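Local coordinates for protein CutA1 (Shewanella, PDB 3AHP) that is a thermostable trimeric protein of the CutA1 divalent-ion tolerance family and probably binds divalent metal ions such as copper, at residues R21-L26 with L74-H79; K30-C34 with W101-P107. One frame throughout, in Å; residues are numbered along the deposited sequence.

Contact 1: R21-L26 with L74-H79; sequences RIATAL and LVITMH
Ile22 and Met78 share the most surface in this helix pair, Ile22 buried and Met78 partly exposed. They lie alongside each other, running opposite ways, with Ile22 CG1 3.7 Å from Met78 CB. CG1 is set anti to the carbonyl carbon of Ile22 (chi1 -59°), which leaves CG2 anti to the backbone N, and CG2 meets Val75 CG2 at 3.8 Å. The two branches of one isoleucine thus touch two successive turns of helix 68-78. Met78 is extended as far as its sulfur and then bends at its last torsion (chi3 59°). This bend brings CE back to Ile22 CG1 and to the edge of the contact, 4.1 Å from Arg21 CG. The sulfur itself packs on the methyl of Ala25, with SD 3.8 Å from CB. The same methyl also touches Leu74 CD2, which in turn reaches Leu26 CD1 at 3.7 Å. The other methyl of Leu26, CD2, lies 3.5 Å from Val75 CG2, and the two side chains meet nearly perpendicular. Leu26 also touches Ile61 of strand 50-64, and Val75 touches Phe86 of strand 86-94. The helix segments run nearly antiparallel, at 148°, with axes 10.3 Å apart. Two antiparallel helices packed side by side on one antiparallel sheet are characteristic of the ferredoxin-like alpha/beta sandwich, here as in GlnB-like relatives.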
ATOM      1  N   ARG B  21      -9.805   3.630 -17.612  1.00 29.43           N
ATOM      2  CA  ARG B  21     -11.226   3.660 -17.845  1.00 28.52           C
ATOM      3  C   ARG B  21     -12.001   3.597 -16.516  1.00 27.51           C
ATOM      4  O   ARG B  21     -12.896   4.401 -16.276  1.00 28.16           O
ATOM      5  CB  ARG B  21     -11.598   2.511 -18.785  1.00 29.47           C
ATOM      6  CG  ARG B  21     -12.934   2.659 -19.511  1.00 38.64           C
ATOM      7  CD  ARG B  21     -12.971   1.840 -20.823  1.00 51.34           C
ATOM      8  NE  ARG B  21     -13.236   0.411 -20.606  1.00 54.67           N
ATOM      9  CZ  ARG B  21     -12.449  -0.579 -21.037  1.00 55.02           C
ATOM     10  NH1 ARG B  21     -11.331  -0.306 -21.718  1.00 50.77           N
ATOM     11  NH2 ARG B  21     -12.774  -1.842 -20.774  1.00 48.93           N
ATOM     12  N   ILE B  22     -11.651   2.646 -15.657  1.00 25.66           N
ATOM     13  CA  ILE B  22     -12.259   2.529 -14.346  1.00 23.47           C
ATOM     14  C   ILE B  22     -11.930   3.721 -13.453  1.00 23.54           C
ATOM     15  O   ILE B  22     -12.830   4.300 -12.851  1.00 23.96           O
ATOM     16  CB  ILE B  22     -11.892   1.185 -13.656  1.00 24.09           C
ATOM     17  CG1 ILE B  22     -12.354   0.005 -14.524  1.00 27.46           C
ATOM     18  CG2 ILE B  22     -12.515   1.098 -12.257  1.00 19.82           C
ATOM     19  CD1 ILE B  22     -11.751  -1.349 -14.167  1.00 21.95           C
ATOM     20  N   ALA B  23     -10.658   4.107 -13.367  1.00 22.46           N
ATOM     21  CA  ALA B  23     -10.300   5.368 -12.680  1.00 23.39           C
ATOM     22  C   ALA B  23     -11.186   6.567 -13.077  1.00 23.15           C
ATOM     23  O   ALA B  23     -11.764   7.234 -12.214  1.00 23.92           O
ATOM     24  CB  ALA B  23      -8.827   5.716 -12.906  1.00 23.40           C
ATOM     25  N   THR B  24     -11.247   6.848 -14.379  1.00 22.00           N
ATOM     26  CA  THR B  24     -12.050   7.939 -14.918  1.00 22.40           C
ATOM     27  C   THR B  24     -13.521   7.849 -14.470  1.00 22.48           C
ATOM     28  O   THR B  24     -14.089   8.810 -13.953  1.00 23.76           O
ATOM     29  CB  THR B  24     -11.923   8.025 -16.474  1.00 22.42           C
ATOM     30  OG1 THR B  24     -10.559   8.242 -16.832  1.00 22.35           O
ATOM     31  CG2 THR B  24     -12.738   9.154 -17.038  1.00 20.56           C
ATOM     32  N   ALA B  25     -14.118   6.678 -14.611  1.00 21.51           N
ATOM     33  CA  ALA B  25     -15.483   6.497 -14.180  1.00 21.68           C
ATOM     34  C   ALA B  25     -15.609   6.867 -12.700  1.00 22.55           C
ATOM     35  O   ALA B  25     -16.420   7.707 -12.306  1.00 22.48           O
ATOM     36  CB  ALA B  25     -15.938   5.050 -14.442  1.00 19.40           C
ATOM     37  N   LEU B  26     -14.782   6.228 -11.887  1.00 24.37           N
ATOM     38  CA  LEU B  26     -14.762   6.460 -10.458  1.00 23.93           C
ATOM     39  C   LEU B  26     -14.681   7.947 -10.156  1.00 24.06           C
ATOM     40  O   LEU B  26     -15.429   8.460  -9.328  1.00 23.64           O
ATOM     41  CB  LEU B  26     -13.555   5.745  -9.856  1.00 23.59           C
ATOM     42  CG  LEU B  26     -13.848   4.565  -8.939  1.00 19.91           C
ATOM     43  CD1 LEU B  26     -15.279   4.077  -9.067  1.00 12.15           C
ATOM     44  CD2 LEU B  26     -12.853   3.474  -9.193  1.00 16.26           C
ATOM     45  N   LEU B  74     -19.342  -0.572  -9.028  1.00 21.83           N
ATOM     46  CA  LEU B  74     -18.771  -0.048 -10.254  1.00 21.26           C
ATOM     47  C   LEU B  74     -17.487  -0.781 -10.683  1.00 21.71           C
ATOM     48  O   LEU B  74     -17.353  -1.185 -11.846  1.00 21.34           O
ATOM     49  CB  LEU B  74     -18.539   1.467 -10.145  1.00 20.28           C
ATOM     50  CG  LEU B  74     -18.144   2.204 -11.429  1.00 21.29           C
ATOM     51  CD1 LEU B  74     -19.073   1.815 -12.554  1.00 23.37           C
ATOM     52  CD2 LEU B  74     -18.188   3.709 -11.254  1.00 21.04           C
ATOM     53  N   VAL B  75     -16.531  -0.923  -9.770  1.00 21.09           N
ATOM     54  CA  VAL B  75     -15.250  -1.486 -10.153  1.00 20.69           C
ATOM     55  C   VAL B  75     -15.424  -2.944 -10.570  1.00 21.94           C
ATOM     56  O   VAL B  75     -14.998  -3.335 -11.668  1.00 20.97           O
ATOM     57  CB  VAL B  75     -14.160  -1.348  -9.058  1.00 19.97           C
ATOM     58  CG1 VAL B  75     -12.909  -2.126  -9.454  1.00 15.83           C
ATOM     59  CG2 VAL B  75     -13.808   0.121  -8.837  1.00 18.32           C
ATOM     60  N   ILE B  76     -16.128  -3.716  -9.743  1.00 21.32           N
ATOM     61  CA  ILE B  76     -16.294  -5.140  -9.998  1.00 21.83           C
ATOM     62  C   ILE B  76     -16.950  -5.378 -11.359  1.00 22.03           C
ATOM     63  O   ILE B  76     -16.478  -6.207 -12.129  1.00 23.39           O
ATOM     64  CB  ILE B  76     -17.099  -5.850  -8.867  1.00 22.26           C
ATOM     65  CG1 ILE B  76     -16.169  -6.337  -7.753  1.00 19.22           C
ATOM     66  CG2 ILE B  76     -17.880  -7.034  -9.418  1.00 22.77           C
ATOM     67  CD1 ILE B  76     -15.038  -5.386  -7.433  1.00 19.60           C
ATOM     68  N   THR B  77     -18.014  -4.636 -11.668  1.00 21.38           N
ATOM     69  CA  THR B  77     -18.687  -4.799 -12.952  1.00 21.32           C
ATOM     70  C   THR B  77     -17.950  -4.318 -14.209  1.00 20.49           C
ATOM     71  O   THR B  77     -18.097  -4.899 -15.283  1.00 19.90           O
ATOM     72  CB  THR B  77     -20.211  -4.407 -12.950  1.00 22.47           C
ATOM     73  OG1 THR B  77     -20.482  -3.520 -14.034  1.00 23.81           O
ATOM     74  CG2 THR B  77     -20.656  -3.788 -11.657  1.00 18.22           C
ATOM     75  N   MET B  78     -17.110  -3.301 -14.066  1.00 21.90           N
ATOM     76  CA  MET B  78     -16.266  -2.853 -15.176  1.00 22.29           C
ATOM     77  C   MET B  78     -15.066  -3.749 -15.413  1.00 22.18           C
ATOM     78  O   MET B  78     -14.524  -3.775 -16.500  1.00 23.92           O
ATOM     79  CB  MET B  78     -15.795  -1.416 -14.957  1.00 23.21           C
ATOM     80  CG  MET B  78     -16.931  -0.427 -14.903  1.00 23.68           C
ATOM     81  SD  MET B  78     -16.422   1.297 -14.980  1.00 19.82           S
ATOM     82  CE  MET B  78     -15.535   1.375 -16.552  1.00  5.29           C
ATOM     83  N   HIS B  79     -14.605  -4.419 -14.369  1.00 22.24           N
ATOM     84  CA  HIS B  79     -13.473  -5.318 -14.469  1.00 23.23           C
ATOM     85  C   HIS B  79     -13.822  -6.542 -15.315  1.00 24.31           C
ATOM     86  O   HIS B  79     -14.937  -7.062 -15.230  1.00 23.24           O
ATOM     87  CB  HIS B  79     -13.056  -5.755 -13.066  1.00 23.39           C
ATOM     88  CG  HIS B  79     -11.675  -6.324 -12.991  1.00 27.01           C
ATOM     89  ND1 HIS B  79     -10.604  -5.616 -12.487  1.00 26.57           N
ATOM     90  CD2 HIS B  79     -11.192  -7.542 -13.336  1.00 24.31           C
ATOM     91  CE1 HIS B  79      -9.527  -6.378 -12.508  1.00 20.36           C
ATOM     92  NE2 HIS B  79      -9.858  -7.550 -13.017  1.00 24.17           N
TER

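Contact 2: K30-C34 with W101-P107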
ATOM      1  N   LYS B  30     -17.732  10.953  -9.103  1.00 29.84           N
ATOM      2  CA  LYS B  30     -17.391  11.485  -7.787  1.00 30.54           C
ATOM      3  C   LYS B  30     -17.577  10.441  -6.678  1.00 31.25           C
ATOM      4  O   LYS B  30     -18.036  10.764  -5.579  1.00 32.56           O
ATOM      5  CB  LYS B  30     -18.226  12.728  -7.478  1.00 31.66           C
ATOM      6  CG  LYS B  30     -18.018  13.911  -8.435  1.00 36.10           C
ATOM      7  CD  LYS B  30     -18.962  15.066  -8.051  1.00 44.98           C
ATOM      8  CE  LYS B  30     -19.299  15.962  -9.238  1.00 46.90           C
ATOM      9  NZ  LYS B  30     -18.371  17.122  -9.360  1.00 46.43           N
ATOM     10  N   LEU B  31     -17.198   9.195  -6.953  1.00 29.78           N
ATOM     11  CA  LEU B  31     -17.200   8.175  -5.920  1.00 28.09           C
ATOM     12  C   LEU B  31     -15.863   8.108  -5.185  1.00 27.56           C
ATOM     13  O   LEU B  31     -15.799   7.876  -3.980  1.00 27.55           O
ATOM     14  CB  LEU B  31     -17.600   6.835  -6.513  1.00 27.14           C
ATOM     15  CG  LEU B  31     -19.091   6.861  -6.857  1.00 29.96           C
ATOM     16  CD1 LEU B  31     -19.492   5.767  -7.827  1.00 27.25           C
ATOM     17  CD2 LEU B  31     -19.955   6.825  -5.584  1.00 32.97           C
ATOM     18  N   ALA B  32     -14.804   8.426  -5.904  1.00 27.62           N
ATOM     19  CA  ALA B  32     -13.494   8.491  -5.324  1.00 28.29           C
ATOM     20  C   ALA B  32     -12.970   9.871  -5.644  1.00 29.17           C
ATOM     21  O   ALA B  32     -13.061  10.316  -6.792  1.00 28.40           O
ATOM     22  CB  ALA B  32     -12.588   7.422  -5.940  1.00 27.59           C
ATOM     23  N   ALA B  33     -12.401  10.531  -4.634  1.00 30.40           N
ATOM     24  CA  ALA B  33     -11.799  11.845  -4.823  1.00 30.79           C
ATOM     25  C   ALA B  33     -10.588  11.693  -5.704  1.00 30.89           C
ATOM     26  O   ALA B  33     -10.359  12.519  -6.595  1.00 32.90           O
ATOM     27  CB  ALA B  33     -11.411  12.469  -3.491  1.00 30.74           C
ATOM     28  N   CYS B  34      -9.848  10.606  -5.480  1.00 30.07           N
ATOM     29  CA  CYS B  34      -8.591  10.371  -6.175  1.00 29.17           C
ATOM     30  C   CYS B  34      -8.265   8.896  -6.351  1.00 27.18           C
ATOM     31  O   CYS B  34      -8.470   8.074  -5.438  1.00 24.56           O
ATOM     32  CB  CYS B  34      -7.428  11.042  -5.457  1.00 30.28           C
ATOM     33  SG  CYS B  34      -5.832  10.595  -6.172  1.00 35.42           S
ATOM     34  N   TRP B 101     -11.090  17.157   1.936  1.00 37.37           N
ATOM     35  CA  TRP B 101     -11.284  17.233   0.496  1.00 38.72           C
ATOM     36  C   TRP B 101     -11.957  15.989  -0.047  1.00 39.03           C
ATOM     37  O   TRP B 101     -12.857  16.085  -0.884  1.00 39.06           O
ATOM     38  CB  TRP B 101      -9.949  17.426  -0.208  1.00 39.54           C
ATOM     39  CG  TRP B 101     -10.020  17.336  -1.705  1.00 41.50           C
ATOM     40  CD1 TRP B 101     -10.648  18.204  -2.547  1.00 45.52           C
ATOM     41  CD2 TRP B 101      -9.354  16.381  -2.540  1.00 42.75           C
ATOM     42  NE1 TRP B 101     -10.429  17.841  -3.857  1.00 44.67           N
ATOM     43  CE2 TRP B 101      -9.641  16.723  -3.879  1.00 44.41           C
ATOM     44  CE3 TRP B 101      -8.533  15.273  -2.286  1.00 41.75           C
ATOM     45  CZ2 TRP B 101      -9.133  16.003  -4.962  1.00 43.93           C
ATOM     46  CZ3 TRP B 101      -8.060  14.537  -3.359  1.00 42.75           C
ATOM     47  CH2 TRP B 101      -8.363  14.905  -4.683  1.00 43.88           C
ATOM     48  N   ILE B 102     -11.477  14.832   0.411  1.00 38.75           N
ATOM     49  CA  ILE B 102     -12.136  13.554   0.194  1.00 36.67           C
ATOM     50  C   ILE B 102     -13.572  13.590   0.648  1.00 37.25           C
ATOM     51  O   ILE B 102     -14.451  13.142  -0.062  1.00 37.13           O
ATOM     52  CB  ILE B 102     -11.422  12.412   0.938  1.00 36.31           C
ATOM     53  CG1 ILE B 102      -9.983  12.270   0.426  1.00 36.18           C
ATOM     54  CG2 ILE B 102     -12.195  11.106   0.768  1.00 28.75           C
ATOM     55  CD1 ILE B 102      -9.141  11.209   1.161  1.00 34.02           C
ATOM     56  N   LYS B 103     -13.789  14.074   1.865  1.00 39.83           N
ATOM     57  CA  LYS B 103     -15.131  14.210   2.438  1.00 41.92           C
ATOM     58  C   LYS B 103     -16.049  15.131   1.610  1.00 42.57           C
ATOM     59  O   LYS B 103     -17.225  14.827   1.403  1.00 43.28           O
ATOM     60  CB  LYS B 103     -15.025  14.659   3.906  1.00 41.83           C
ATOM     61  CG  LYS B 103     -16.320  15.067   4.574  1.00 44.39           C
ATOM     62  CD  LYS B 103     -16.918  13.955   5.396  1.00 50.44           C
ATOM     63  CE  LYS B 103     -17.968  14.496   6.363  1.00 55.43           C
ATOM     64  NZ  LYS B 103     -17.421  14.588   7.750  1.00 54.25           N
ATOM     65  N   ASP B 104     -15.480  16.196   1.056  1.00 43.26           N
ATOM     66  CA  ASP B 104     -16.257  17.215   0.359  1.00 44.80           C
ATOM     67  C   ASP B 104     -16.529  16.889  -1.094  1.00 46.40           C
ATOM     68  O   ASP B 104     -17.336  17.552  -1.731  1.00 47.46           O
ATOM     69  CB  ASP B 104     -15.543  18.558   0.415  1.00 44.05           C
ATOM     70  CG  ASP B 104     -15.643  19.200   1.759  1.00 43.25           C
ATOM     71  OD1 ASP B 104     -16.615  18.901   2.496  1.00 37.39           O
ATOM     72  OD2 ASP B 104     -14.723  19.977   2.084  1.00 44.69           O
ATOM     73  N   ASN B 105     -15.781  15.946  -1.651  1.00 47.74           N
ATOM     74  CA  ASN B 105     -15.885  15.635  -3.068  1.00 48.19           C
ATOM     75  C   ASN B 105     -16.931  14.563  -3.351  1.00 48.50           C
ATOM     76  O   ASN B 105     -17.306  14.325  -4.501  1.00 48.56           O
ATOM     77  CB  ASN B 105     -14.530  15.217  -3.618  1.00 47.76           C
ATOM     78  CG  ASN B 105     -14.412  15.473  -5.100  1.00 53.37           C
ATOM     79  OD1 ASN B 105     -14.933  14.707  -5.919  1.00 59.01           O
ATOM     80  ND2 ASN B 105     -13.737  16.562  -5.461  1.00 53.07           N
ATOM     81  N   SER B 106     -17.424  13.943  -2.290  1.00 48.95           N
ATOM     82  CA  SER B 106     -18.543  13.039  -2.401  1.00 51.45           C
ATOM     83  C   SER B 106     -19.857  13.772  -2.119  1.00 53.91           C
ATOM     84  O   SER B 106     -20.138  14.122  -0.974  1.00 54.75           O
ATOM     85  CB  SER B 106     -18.345  11.867  -1.445  1.00 50.78           C
ATOM     86  OG  SER B 106     -19.499  11.626  -0.664  1.00 50.94           O
ATOM     87  N   PRO B 107     -20.665  14.021  -3.172  1.00 56.82           N
ATOM     88  CA  PRO B 107     -21.914  14.794  -3.031  1.00 57.81           C
ATOM     89  C   PRO B 107     -22.842  14.166  -2.000  1.00 58.83           C
ATOM     90  O   PRO B 107     -22.839  12.946  -1.828  1.00 58.46           O
ATOM     91  CB  PRO B 107     -22.546  14.711  -4.426  1.00 57.52           C
ATOM     92  CG  PRO B 107     -21.412  14.378  -5.345  1.00 57.50           C
ATOM     93  CD  PRO B 107     -20.487  13.510  -4.544  1.00 56.38           C
TER
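Ala33 is the small knob here, pressed against the last turns of helix 96-105. Its CB sits over one face of the Trp101 indole, 4.1 Å from the centroid of the six-membered ring, in a CH-pi contact. The same methyl rests 3.9 Å from Ile102 CA and also touches Asn105 CB. Trp101, Ile102 and Asn105 therefore make a shallow hollow on the helix for one methyl group. The indole reaches this place because its CG is anti to the backbone N (chi1 172°). Its CH2 lies 4.0 Å from Cys34 CB, at the start of strand 34-38. The contact as a whole joins the C-terminal helix, an addition to the two helices of the ferredoxin-like fold, to the loop after helix 16-28. With an alanine here instead of Trp101, Ala33 CB is likely to lose its aromatic cover and a gap to open beside Cys34. Lys30, whose positive phi closes a Schellman motif at the end of helix 16-28, makes the second bump. Its CB packs 3.5 Å from Asn105 O. Its side chain runs across the Pro107 ring nearly perpendicular, with CD 3.7 Å from Pro107 CG. The chain then bends at chi4, and NZ hydrogen-bonds Asn49 OD1 of the second subunit.

How the contacts relate
The two contacts lie about 16 Å apart, centre to centre. Contact 1 uses helix 16-28, and contact 2 the loop that follows it. Both are partly buried. Contact 1 is the more central, with half of its touching residues buried, and joins two helices of the same layer. It is mainly aliphatic, with one sulfur, and its inner side rests on the sheet. Contact 2 is more peripheral, between a loop and the C-terminal helix, with Pro107 exposed. It mixes a ring face, a proline, backbone carbonyls and the stem of a lysine, and five of its residues lie near the second subunit. Leu31 links the two: its N probably hydrogen-bonds Leu26 O, and its CD1 packs on Leu74 CD2.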